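Local coordinates for protein 3-oxoadipate enol-lactonase (Burkholderia xenovorans, PDB 2XUA) that probably hydrolyses the enol-lactone of 3-oxoadipate in catechol breakdown, as an alpha/beta hydrolase, and holds the product analogue laevulinic acid in its pocket, at residues T215-L218 against A219-P222. Sequence-based numbering, arbitrary orientation.
Sequences THDL and AATP. With SHF (laevulinic acid), chain C.
OD1 of Asp217 takes two backbone N-H groups from the turn that follows it, those two and three residues on, which holds the loop in its bend. The nearly straight bond runs from Ala220 N to Asp217 OD1 at 2.8 Å, with an N-H...O angle of 168°; Ala219 N adds a weak, bent one to the same Asp217 OD1 at 3.0 Å. Ala220 N meets OD1 from above the carboxylate plane, 54° out of it. With CG swung anti to its own backbone N (chi1 -169°), the short aspartate side chain reaches into the bend of the loop. The other oxygen, OD2, is hydrogen-bonded to ND1 of His244. This is consistent with the acid of a Ser-His-Asp triad with Ser100 and His244, the carboxylate probably being held mainly by the Ala220 and His244 bonds.

Alanine suits position 219 because its small methyl fits beside this group: CB of Ala219 lies 3.5 Å from Asp217 OD1 and equally far from O1 of laevulinic acid, a small nonpolar part of the pocket wall between carboxylate and ligand. Farther on, Pro222 sets its ring against the start of the loop, CG 3.7 Å from Thr215 O; lacking an N-H, proline suits the first turn of a helix, and Thr221 N-caps that helix through its side chain. The whole loop links strand 209-214 to helix 222-231, while Pro222 also rests on the neighbouring edge strand 236-240.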
loop_
_atom_site.group_PDB
_atom_site.type_symbol
_atom_site.label_atom_id
_atom_site.label_comp_id
_atom_site.label_asym_id
_atom_site.label_seq_id
_atom_site.Cartn_x
_atom_site.Cartn_y
_atom_site.Cartn_z
ATOM N N THR B 215 7.223 -16.340 -18.291
ATOM C CA THR B 215 7.715 -16.539 -19.672
ATOM C C THR B 215 7.990 -15.219 -20.379
ATOM O O THR B 215 8.859 -15.166 -21.228
ATOM C CB THR B 215 6.846 -17.531 -20.554
ATOM O OG1 THR B 215 6.463 -16.943 -21.827
ATOM C CG2 THR B 215 5.726 -18.076 -19.846
ATOM N N HIS B 216 7.304 -14.143 -19.953
ATOM C CA HIS B 216 7.492 -12.824 -20.544
ATOM C C HIS B 216 8.424 -11.905 -19.788
ATOM O O HIS B 216 8.578 -10.749 -20.161
ATOM C CB HIS B 216 6.103 -12.151 -20.826
ATOM C CG HIS B 216 5.108 -13.096 -21.416
ATOM N ND1 HIS B 216 5.236 -13.620 -22.697
ATOM C CD2 HIS B 216 3.996 -13.664 -20.883
ATOM C CE1 HIS B 216 4.242 -14.464 -22.918
ATOM N NE2 HIS B 216 3.469 -14.498 -21.845
ATOM N N ASP B 217 9.067 -12.400 -18.731
ATOM C CA ASP B 217 9.991 -11.605 -17.924
ATOM C C ASP B 217 11.317 -11.387 -18.708
ATOM O O ASP B 217 11.965 -12.340 -19.112
ATOM C CB ASP B 217 10.205 -12.403 -16.614
ATOM C CG ASP B 217 10.908 -11.656 -15.569
ATOM O OD1 ASP B 217 11.580 -10.622 -15.840
ATOM O OD2 ASP B 217 10.833 -12.150 -14.419
ATOM N N LEU B 218 11.702 -10.129 -18.912
ATOM C CA LEU B 218 12.933 -9.782 -19.594
ATOM C C LEU B 218 13.947 -9.342 -18.568
ATOM O O LEU B 218 15.155 -9.382 -18.815
ATOM C CB LEU B 218 12.694 -8.658 -20.625
ATOM C CG LEU B 218 11.898 -9.087 -21.854
ATOM C CD1 LEU B 218 11.624 -7.875 -22.754
ATOM C CD2 LEU B 218 12.679 -10.238 -22.607
ATOM N N ALA B 219 13.460 -8.962 -17.400
ATOM C CA ALA B 219 14.330 -8.497 -16.364
ATOM C C ALA B 219 15.060 -9.682 -15.708
ATOM O O ALA B 219 16.223 -9.572 -15.327
ATOM C CB ALA B 219 13.516 -7.741 -15.366
ATOM N N ALA B 220 14.367 -10.788 -15.578
ATOM C CA ALA B 220 14.980 -12.044 -15.128
ATOM C C ALA B 220 14.320 -13.080 -15.985
ATOM O O ALA B 220 13.095 -13.275 -15.924
ATOM C CB ALA B 220 14.677 -12.266 -13.594
ATOM N N THR B 221 15.103 -13.781 -16.816
ATOM C CA THR B 221 14.523 -14.591 -17.869
ATOM C C THR B 221 14.243 -16.024 -17.438
ATOM O O THR B 221 14.912 -16.532 -16.504
ATOM C CB THR B 221 15.503 -14.615 -19.099
ATOM O OG1 THR B 221 16.661 -15.337 -18.747
ATOM C CG2 THR B 221 16.017 -13.239 -19.414
ATOM N N PRO B 222 13.318 -16.708 -18.141
ATOM C CA PRO B 222 13.121 -18.179 -17.998
ATOM C C PRO B 222 14.465 -18.944 -18.080
ATOM O O PRO B 222 14.800 -19.748 -17.179
ATOM C CB PRO B 222 12.180 -18.524 -19.139
ATOM C CG PRO B 222 11.431 -17.182 -19.410
ATOM C CD PRO B 222 12.407 -16.107 -19.121
HETATM C C4 SHF C . 13.162 -2.739 -10.585
HETATM C C5 SHF C . 12.444 -3.828 -9.776
HETATM C C3 SHF C . 14.046 -3.127 -11.781
HETATM C C2 SHF C . 13.793 -4.481 -12.493
HETATM C C1 SHF C . 14.312 -4.476 -13.993
HETATM O O4 SHF C . 12.990 -1.539 -10.298
HETATM O O1 SHF C . 13.423 -4.239 -14.832
HETATM O OH1 SHF C . 15.513 -4.786 -14.300
#